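Hypothetical protein, IPT/TIG domain protein (Bacteroides ovatus, PDB 4HW6) is of unknown function but probably helps bind nutrients, perhaps carbohydrates, and combines an IPT/TIG domain with a six-bladed beta-propeller. Local coordinates at residues L155-V158 against F164-V167; G193-V198 against S216-R221; I209-R214 against E220-C225. All coordinates share one frame; numbering follows the deposited sequence.

Contact 1 (L155-V158 against F164-V167); sequences LYWV and FRHV
Leu155 with Val167 and Trp157 with Arg165 form two reciprocal hydrogen-bonded pairs between antiparallel strands whose short axes approach to 4.7 Å, with Tyr156 and His166 as the non-hydrogen-bonded pair between them. On the face carrying Tyr156 and His166 the two rings form an offset stack, centroids 4.5 Å apart and planes at 15°. Tyr156 CE1 lies over the imidazole of His166, toward its rim. His166 reaches this position with CG anti to its backbone N (chi1 169°), and a hydrogen bond from NE2 to Asp154 OD1 helps to fix the rotation of its ring. On the opposite face, which also carries Leu155 and Val167, Arg165 CB lies over the indole of Trp157, 3.8 Å from the centroid of the six-membered ring, while Arg165 CG comes to 3.4 Å from Trp157 NE1. Beyond CG the arginine bends twice and leaves the indole, and its NE and NH2 are held by the backbone carbonyls of Leu128, Val174 and Asp175. Val167 CG2 meets the other end of the indole, 3.4 Å from Trp157 CZ3. At the end of the pairing, Phe164 turns one face to the carbonyl O of Trp157, and its CE2 packs 3.4 Å from Val158 CG1. The two strands form an antiparallel beta hairpin, two inner strands of one propeller blade.

Contact 2 (G193-V198 against S216-R221); sequences GDMVVV and SGFTER
Phe218 and Met195, the latter present as selenomethionine, carry this contact without any hydrogen bond between the segments, so the fit depends on how each side chain is folded. The selenomethionine leaves the strand with CG anti to its backbone N (chi1 -175°) and runs on extended to SE. A bend at the last torsion (chi3 -74°) then swings the methyl group back over the phenyl ring. CE thus sits 4.1 Å from the centroid of the Phe218 ring and 15° off its normal, a CH-pi contact, whereas SE stands obliquely at 5.3 Å from the same centroid in a Met-aromatic relation. The base of the chain takes part as well, since Met195 CB approaches Phe218 CD1 to 3.8 Å, and overall the two side chains cross at about a right angle. The ring's edge points at the backbone: Gly193 O lies near the ring plane, 3.6 Å from Phe218 CE1, where the slightly positive rim hydrogens would probably welcome a carbonyl. Phe218 sits in a type I' turn from Ser216 to Thr219, with Gly217 and Phe218 both at positive phi, and its CG lies anti to the carbonyl carbon, turning the ring toward Met195. The turn is reinforced by side chains, Thr219 OG1 bonding to Ser216 O at 2.8 Å and Glu220 N giving a bond to Ser216 OG at 2.9 Å. Lys177 NZ is hydrogen-bonded to the carbonyl O of Phe218. The phenylalanine reaches from the loop between strands 207-212 and 221-226 to the start of strand 195-199, with Phe189 of strand 184-189 and Tyr156 of strand 154-158 among its neighbours.

Contact 3 (I209-R214 against E220-C225); sequences IYLFTR and ERLSLC
Arg221 lies along the face of the hairpin that bears Phe212 and Tyr210, and its chain passes from the first ring to the second. CB touches Phe212 CE2 at 3.6 Å. CG rests over the phenyl face, 3.8 Å from the Phe212 ring centroid, in a CH-pi contact. CD lies between the two aromatics, 3.6 Å from both Phe212 CZ and Tyr210 CD1. A bend at chi3 (75°) then brings the guanidinium obliquely up to the tyrosine, with NE 3.4 Å from Tyr210 CD1 and CZ 3.5 Å from Tyr210 CE1. The two planes stand 42° apart, with Tyr210 CE1 over one guanidinium face. At the tip, NH2 still skirts the phenol ring, while NH1 is hydrogen-bonded to Thr179 O. The hairpin supplies the third and fourth strands of a four-stranded propeller blade, 221-226 lying at its edge, and a classic beta bulge interrupts its pairing where Leu224 and Cys225 both face Ile209. Ile209 O accepts the bond from Leu224 N at 2.9 Å, and Ile209 N gives a longer one to Cys225 O. Apolar groups line the other face: Ile209 CG2 meets Leu224 CD1 at 4.0 Å, and Cys225 SG lies against the end of the isoleucine chain. Near the loop, a water bridges Thr213 OG1 and Glu220 OE1, and that threonine hydroxyl is also hydrogen-bonded to Ser216 OG.

Overall arrangement
Along the chain contact 1 closes before the other two open, and contacts 2 and 3 both end on the stretch that includes Glu220 and Arg221. Their centres lie about 6 Å apart, within or beside the sheet of strands 184-189, 195-199, 207-212 and 221-226. Contact 1 belongs to the preceding sheet, its centre about 12 Å from that of contact 2 and about 16 Å from that of contact 3. Contact 2 touches contact 1 directly: Met195 CE packs against Tyr156 CZ at 3.6 Å, and Phe164 reaches Met195 and Val197. The three join successive propeller blades, and Phe218, from the loop after strand 207-212, packs against Tyr156 at their boundary.

Contact 1 (L155-V158 against F164-V167)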
loop_
_atom_site.group_PDB
_atom_site.type_symbol
_atom_site.label_atom_id
_atom_site.label_comp_id
_atom_site.label_asym_id
_atom_site.label_seq_id
_atom_site.Cartn_x
_atom_site.Cartn_y
_atom_site.Cartn_z
ATOM N N LEU A 155 -6.748 -9.085 -3.453
ATOM C CA LEU A 155 -6.122 -8.774 -2.167
ATOM C C LEU A 155 -6.806 -9.569 -1.075
ATOM O O LEU A 155 -8.033 -9.575 -0.964
ATOM C CB LEU A 155 -6.293 -7.305 -1.842
ATOM C CG LEU A 155 -5.793 -6.810 -0.504
ATOM C CD1 LEU A 155 -4.267 -6.881 -0.463
ATOM C CD2 LEU A 155 -6.269 -5.369 -0.304
ATOM N N TYR A 156 -6.014 -10.256 -0.268
ATOM C CA TYR A 156 -6.540 -11.105 0.789
ATOM C C TYR A 156 -6.063 -10.603 2.131
ATOM O O TYR A 156 -4.979 -10.016 2.245
ATOM C CB TYR A 156 -6.050 -12.545 0.616
ATOM C CG TYR A 156 -6.520 -13.208 -0.645
ATOM C CD1 TYR A 156 -7.722 -13.904 -0.682
ATOM C CD2 TYR A 156 -5.764 -13.150 -1.806
ATOM C CE1 TYR A 156 -8.166 -14.523 -1.830
ATOM C CE2 TYR A 156 -6.209 -13.758 -2.975
ATOM C CZ TYR A 156 -7.401 -14.454 -2.972
ATOM O OH TYR A 156 -7.866 -15.061 -4.110
ATOM N N TRP A 157 -6.832 -10.886 3.175
ATOM C CA TRP A 157 -6.315 -10.709 4.517
ATOM C C TRP A 157 -6.803 -11.739 5.482
ATOM O O TRP A 157 -7.928 -12.200 5.361
ATOM C CB TRP A 157 -6.514 -9.295 5.077
ATOM C CG TRP A 157 -7.895 -8.860 5.455
ATOM C CD1 TRP A 157 -8.591 -9.185 6.583
ATOM C CD2 TRP A 157 -8.705 -7.931 4.743
ATOM N NE1 TRP A 157 -9.798 -8.521 6.608
ATOM C CE2 TRP A 157 -9.897 -7.747 5.492
ATOM C CE3 TRP A 157 -8.554 -7.248 3.550
ATOM C CZ2 TRP A 157 -10.906 -6.905 5.080
ATOM C CZ3 TRP A 157 -9.593 -6.394 3.137
ATOM C CH2 TRP A 157 -10.744 -6.247 3.905
ATOM N N VAL A 158 -5.903 -12.139 6.378
ATOM C CA VAL A 158 -6.268 -12.971 7.523
ATOM C C VAL A 158 -6.821 -12.077 8.610
ATOM O O VAL A 158 -6.461 -10.888 8.703
ATOM C CB VAL A 158 -5.087 -13.769 8.085
ATOM C CG1 VAL A 158 -4.677 -14.883 7.118
ATOM C CG2 VAL A 158 -3.888 -12.865 8.384
ATOM N N PHE A 164 -11.493 -14.231 7.383
ATOM C CA PHE A 164 -10.536 -14.112 6.294
ATOM C C PHE A 164 -11.280 -13.472 5.115
ATOM O O PHE A 164 -12.356 -13.941 4.729
ATOM C CB PHE A 164 -10.116 -15.527 5.938
ATOM C CG PHE A 164 -8.897 -15.623 5.074
ATOM C CD1 PHE A 164 -8.894 -15.146 3.779
ATOM C CD2 PHE A 164 -7.774 -16.253 5.552
ATOM C CE1 PHE A 164 -7.766 -15.280 2.988
ATOM C CE2 PHE A 164 -6.642 -16.388 4.766
ATOM C CZ PHE A 164 -6.645 -15.900 3.485
ATOM N N ARG A 165 -10.747 -12.393 4.573
ATOM C CA ARG A 165 -11.474 -11.670 3.515
ATOM C C ARG A 165 -10.717 -11.644 2.194
ATOM O O ARG A 165 -9.481 -11.771 2.158
ATOM C CB ARG A 165 -11.784 -10.226 3.947
ATOM C CG ARG A 165 -12.510 -10.092 5.288
ATOM C CD ARG A 165 -13.855 -10.782 5.311
ATOM N NE ARG A 165 -14.802 -10.244 4.330
ATOM C CZ ARG A 165 -15.876 -9.496 4.618
ATOM N NH1 ARG A 165 -16.167 -9.141 5.869
ATOM N NH2 ARG A 165 -16.658 -9.069 3.634
ATOM N N HIS A 166 -11.483 -11.471 1.128
ATOM C CA HIS A 166 -10.949 -11.426 -0.249
ATOM C C HIS A 166 -11.559 -10.235 -0.976
ATOM O O HIS A 166 -12.761 -10.220 -1.243
ATOM C CB HIS A 166 -11.295 -12.710 -0.959
ATOM C CG HIS A 166 -11.036 -12.691 -2.433
ATOM N ND1 HIS A 166 -11.763 -13.460 -3.314
ATOM C CD2 HIS A 166 -10.144 -12.001 -3.183
ATOM C CE1 HIS A 166 -11.327 -13.249 -4.547
ATOM N NE2 HIS A 166 -10.348 -12.361 -4.500
ATOM N N VAL A 167 -10.713 -9.270 -1.297
ATOM C CA VAL A 167 -11.101 -8.119 -2.068
ATOM C C VAL A 167 -10.850 -8.453 -3.541
ATOM O O VAL A 167 -9.705 -8.646 -3.953
ATOM C CB VAL A 167 -10.319 -6.858 -1.660
ATOM C CG1 VAL A 167 -10.735 -5.686 -2.515
ATOM C CG2 VAL A 167 -10.513 -6.527 -0.170
#

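Contact 2 (G193-V198 against S216-R221)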
loop_
_atom_site.group_PDB
_atom_site.type_symbol
_atom_site.label_atom_id
_atom_site.label_comp_id
_atom_site.label_asym_id
_atom_site.label_seq_id
_atom_site.Cartn_x
_atom_site.Cartn_y
_atom_site.Cartn_z
ATOM N N GLY A 193 2.616 -20.124 -6.543
ATOM C CA GLY A 193 1.426 -19.299 -6.462
ATOM C C GLY A 193 0.355 -19.890 -5.562
ATOM O O GLY A 193 -0.763 -19.383 -5.536
ATOM N N ASP A 194 0.678 -20.960 -4.826
ATOM C CA ASP A 194 -0.276 -21.511 -3.853
ATOM C C ASP A 194 -0.326 -20.599 -2.619
ATOM O O ASP A 194 0.655 -19.932 -2.280
ATOM C CB ASP A 194 0.092 -22.939 -3.470
ATOM C CG ASP A 194 0.006 -23.905 -4.648
ATOM O OD1 ASP A 194 -0.988 -23.874 -5.416
ATOM O OD2 ASP A 194 0.957 -24.703 -4.807
HETATM N N MSE A 195 -1.479 -20.542 -1.965
HETATM C CA MSE A 195 -1.649 -19.649 -0.813
HETATM C C MSE A 195 -1.275 -20.362 0.485
HETATM O O MSE A 195 -1.800 -21.414 0.753
HETATM C CB MSE A 195 -3.105 -19.204 -0.735
HETATM C CG MSE A 195 -3.393 -18.178 0.334
HETATM SE SE MSE A 195 -5.344 -17.964 0.508
HETATM C CE MSE A 195 -5.644 -16.955 -1.119
ATOM N N VAL A 196 -0.384 -19.770 1.274
ATOM C CA VAL A 196 0.027 -20.292 2.576
ATOM C C VAL A 196 -0.716 -19.535 3.660
ATOM O O VAL A 196 -0.834 -18.312 3.592
ATOM C CB VAL A 196 1.553 -20.075 2.793
ATOM C CG1 VAL A 196 2.041 -20.748 4.072
ATOM C CG2 VAL A 196 2.334 -20.582 1.595
ATOM N N VAL A 197 -1.262 -20.253 4.634
ATOM C CA VAL A 197 -1.915 -19.624 5.779
ATOM C C VAL A 197 -1.420 -20.296 7.061
ATOM O O VAL A 197 -1.425 -21.538 7.180
ATOM C CB VAL A 197 -3.447 -19.751 5.711
ATOM C CG1 VAL A 197 -4.086 -19.085 6.928
ATOM C CG2 VAL A 197 -4.003 -19.148 4.417
ATOM N N VAL A 198 -1.004 -19.478 8.014
ATOM C CA VAL A 198 -0.535 -19.969 9.298
ATOM C C VAL A 198 -1.700 -20.060 10.260
ATOM O O VAL A 198 -2.480 -19.120 10.369
ATOM C CB VAL A 198 0.570 -19.049 9.871
ATOM C CG1 VAL A 198 0.913 -19.454 11.322
ATOM C CG2 VAL A 198 1.796 -19.152 8.983
ATOM N N SER A 216 -7.005 -25.258 -7.664
ATOM C CA SER A 216 -8.405 -25.393 -7.271
ATOM C C SER A 216 -9.101 -24.048 -7.082
ATOM O O SER A 216 -10.197 -23.990 -6.526
ATOM C CB SER A 216 -8.489 -26.175 -5.949
ATOM O OG SER A 216 -7.937 -25.407 -4.894
ATOM N N GLY A 217 -8.472 -22.953 -7.496
ATOM C CA GLY A 217 -8.992 -21.621 -7.168
ATOM C C GLY A 217 -8.972 -21.349 -5.667
ATOM O O GLY A 217 -9.822 -20.614 -5.133
ATOM N N PHE A 218 -8.000 -21.957 -4.986
ATOM C CA PHE A 218 -7.807 -21.809 -3.538
ATOM C C PHE A 218 -8.906 -22.428 -2.688
ATOM O O PHE A 218 -9.023 -22.101 -1.525
ATOM C CB PHE A 218 -7.595 -20.348 -3.144
ATOM C CG PHE A 218 -6.495 -19.685 -3.903
ATOM C CD1 PHE A 218 -5.188 -20.124 -3.776
ATOM C CD2 PHE A 218 -6.767 -18.652 -4.798
ATOM C CE1 PHE A 218 -4.167 -19.525 -4.479
ATOM C CE2 PHE A 218 -5.750 -18.062 -5.517
ATOM C CZ PHE A 218 -4.444 -18.501 -5.364
ATOM N N THR A 219 -9.646 -23.376 -3.253
ATOM C CA THR A 219 -10.700 -24.070 -2.507
ATOM C C THR A 219 -10.197 -25.320 -1.772
ATOM O O THR A 219 -10.732 -25.672 -0.720
ATOM C CB THR A 219 -11.867 -24.463 -3.441
ATOM O OG1 THR A 219 -11.390 -25.354 -4.455
ATOM C CG2 THR A 219 -12.465 -23.203 -4.109
ATOM N N GLU A 220 -9.184 -25.987 -2.322
ATOM C CA GLU A 220 -8.635 -27.189 -1.710
ATOM C C GLU A 220 -7.539 -26.847 -0.694
ATOM O O GLU A 220 -6.555 -26.193 -1.038
ATOM C CB GLU A 220 -8.062 -28.116 -2.775
ATOM C CG GLU A 220 -7.636 -29.461 -2.211
ATOM C CD GLU A 220 -7.087 -30.414 -3.262
ATOM O OE1 GLU A 220 -7.207 -30.119 -4.473
ATOM O OE2 GLU A 220 -6.531 -31.461 -2.867
ATOM N N ARG A 221 -7.715 -27.308 0.541
ATOM C CA ARG A 221 -6.737 -27.075 1.623
ATOM C C ARG A 221 -5.868 -28.304 1.834
ATOM O O ARG A 221 -6.365 -29.435 1.829
ATOM C CB ARG A 221 -7.471 -26.701 2.916
ATOM C CG ARG A 221 -6.583 -26.071 3.974
ATOM C CD ARG A 221 -7.338 -25.873 5.284
ATOM N NE ARG A 221 -7.515 -27.134 6.005
ATOM C CZ ARG A 221 -8.171 -27.261 7.155
ATOM N NH1 ARG A 221 -8.769 -26.207 7.715
ATOM N NH2 ARG A 221 -8.251 -28.464 7.746
#

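Contact 3 (I209-R214 against E220-C225)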
loop_
_atom_site.group_PDB
_atom_site.type_symbol
_atom_site.label_atom_id
_atom_site.label_comp_id
_atom_site.label_asym_id
_atom_site.label_seq_id
_atom_site.Cartn_x
_atom_site.Cartn_y
_atom_site.Cartn_z
ATOM N N ILE A 209 0.846 -24.833 9.487
ATOM C CA ILE A 209 0.940 -24.153 8.207
ATOM C C ILE A 209 0.107 -24.960 7.218
ATOM O O ILE A 209 0.310 -26.166 7.044
ATOM C CB ILE A 209 2.380 -23.990 7.700
ATOM C CG1 ILE A 209 3.269 -23.385 8.779
ATOM C CG2 ILE A 209 2.374 -23.142 6.430
ATOM C CD1 ILE A 209 4.711 -23.161 8.341
ATOM N N TYR A 210 -0.864 -24.280 6.633
ATOM C CA TYR A 210 -1.781 -24.847 5.662
ATOM C C TYR A 210 -1.510 -24.249 4.295
ATOM O O TYR A 210 -0.910 -23.166 4.203
ATOM C CB TYR A 210 -3.213 -24.529 6.036
ATOM C CG TYR A 210 -3.751 -25.264 7.228
ATOM C CD1 TYR A 210 -4.314 -26.533 7.079
ATOM C CD2 TYR A 210 -3.700 -24.706 8.502
ATOM C CE1 TYR A 210 -4.824 -27.226 8.150
ATOM C CE2 TYR A 210 -4.226 -25.404 9.598
ATOM C CZ TYR A 210 -4.798 -26.654 9.409
ATOM O OH TYR A 210 -5.336 -27.407 10.459
ATOM N N LEU A 211 -1.943 -24.962 3.258
ATOM C CA LEU A 211 -1.844 -24.484 1.881
ATOM C C LEU A 211 -3.204 -24.586 1.205
ATOM O O LEU A 211 -3.897 -25.602 1.351
ATOM C CB LEU A 211 -0.805 -25.327 1.133
ATOM C CG LEU A 211 -0.476 -24.972 -0.320
ATOM C CD1 LEU A 211 0.991 -25.266 -0.618
ATOM C CD2 LEU A 211 -1.376 -25.741 -1.274
ATOM N N PHE A 212 -3.585 -23.548 0.445
ATOM C CA PHE A 212 -4.765 -23.613 -0.421
ATOM C C PHE A 212 -4.259 -23.555 -1.858
ATOM O O PHE A 212 -3.514 -22.635 -2.228
ATOM C CB PHE A 212 -5.737 -22.461 -0.155
ATOM C CG PHE A 212 -6.374 -22.506 1.206
ATOM C CD1 PHE A 212 -5.709 -21.976 2.328
ATOM C CD2 PHE A 212 -7.613 -23.073 1.384
ATOM C CE1 PHE A 212 -6.286 -22.041 3.582
ATOM C CE2 PHE A 212 -8.199 -23.135 2.647
ATOM C CZ PHE A 212 -7.534 -22.625 3.738
ATOM N N THR A 213 -4.635 -24.539 -2.670
ATOM C CA THR A 213 -3.982 -24.704 -3.974
ATOM C C THR A 213 -4.535 -23.739 -5.016
ATOM O O THR A 213 -5.746 -23.577 -5.160
ATOM C CB THR A 213 -4.115 -26.140 -4.523
ATOM O OG1 THR A 213 -5.487 -26.422 -4.794
ATOM C CG2 THR A 213 -3.577 -27.161 -3.530
ATOM N N ARG A 214 -3.630 -23.112 -5.755
ATOM C CA ARG A 214 -3.994 -22.229 -6.870
ATOM C C ARG A 214 -4.821 -22.972 -7.933
ATOM O O ARG A 214 -5.778 -22.421 -8.472
ATOM C CB ARG A 214 -2.730 -21.651 -7.505
ATOM C CG ARG A 214 -2.961 -20.623 -8.614
ATOM C CD ARG A 214 -1.625 -20.292 -9.271
ATOM N NE ARG A 214 -1.760 -19.349 -10.376
ATOM C CZ ARG A 214 -0.843 -19.157 -11.328
ATOM N NH1 ARG A 214 0.309 -19.825 -11.317
ATOM N NH2 ARG A 214 -1.067 -18.275 -12.295
ATOM N N GLU A 220 -9.184 -25.987 -2.322
ATOM C CA GLU A 220 -8.635 -27.189 -1.710
ATOM C C GLU A 220 -7.539 -26.847 -0.694
ATOM O O GLU A 220 -6.555 -26.193 -1.038
ATOM C CB GLU A 220 -8.062 -28.116 -2.775
ATOM C CG GLU A 220 -7.636 -29.461 -2.211
ATOM C CD GLU A 220 -7.087 -30.414 -3.262
ATOM O OE1 GLU A 220 -7.207 -30.119 -4.473
ATOM O OE2 GLU A 220 -6.531 -31.461 -2.867
ATOM N N ARG A 221 -7.715 -27.308 0.541
ATOM C CA ARG A 221 -6.737 -27.075 1.623
ATOM C C ARG A 221 -5.868 -28.304 1.834
ATOM O O ARG A 221 -6.365 -29.435 1.829
ATOM C CB ARG A 221 -7.471 -26.701 2.916
ATOM C CG ARG A 221 -6.583 -26.071 3.974
ATOM C CD ARG A 221 -7.338 -25.873 5.284
ATOM N NE ARG A 221 -7.515 -27.134 6.005
ATOM C CZ ARG A 221 -8.171 -27.261 7.155
ATOM N NH1 ARG A 221 -8.769 -26.207 7.715
ATOM N NH2 ARG A 221 -8.251 -28.464 7.746
ATOM N N LEU A 222 -4.571 -28.088 2.006
ATOM C CA LEU A 222 -3.613 -29.138 2.367
ATOM C C LEU A 222 -2.912 -28.729 3.662
ATOM O O LEU A 222 -2.765 -27.545 3.949
ATOM C CB LEU A 222 -2.558 -29.333 1.268
ATOM C CG LEU A 222 -3.020 -29.652 -0.163
ATOM C CD1 LEU A 222 -1.830 -29.603 -1.118
ATOM C CD2 LEU A 222 -3.739 -30.993 -0.272
ATOM N N SER A 223 -2.480 -29.712 4.441
ATOM C CA SER A 223 -1.680 -29.462 5.643
ATOM C C SER A 223 -0.206 -29.668 5.304
ATOM O O SER A 223 0.175 -30.740 4.827
ATOM C CB SER A 223 -2.095 -30.431 6.757
ATOM O OG SER A 223 -3.477 -30.258 7.076
ATOM N N LEU A 224 0.620 -28.665 5.558
ATOM C CA LEU A 224 2.017 -28.741 5.208
ATOM C C LEU A 224 2.833 -29.303 6.348
ATOM O O LEU A 224 3.568 -30.254 6.158
ATOM C CB LEU A 224 2.580 -27.383 4.826
ATOM C CG LEU A 224 1.964 -26.733 3.596
ATOM C CD1 LEU A 224 2.718 -25.455 3.237
ATOM C CD2 LEU A 224 1.951 -27.721 2.433
ATOM N N CYS A 225 2.728 -28.705 7.524
ATOM C CA CYS A 225 3.510 -29.173 8.656
ATOM C C CYS A 225 2.903 -28.765 9.978
ATOM O O CYS A 225 2.153 -27.785 10.080
ATOM C CB CYS A 225 4.968 -28.699 8.572
ATOM S SG CYS A 225 5.138 -26.917 8.680
HETATM O O HOH W 1 -5.619 -28.752 -5.910
#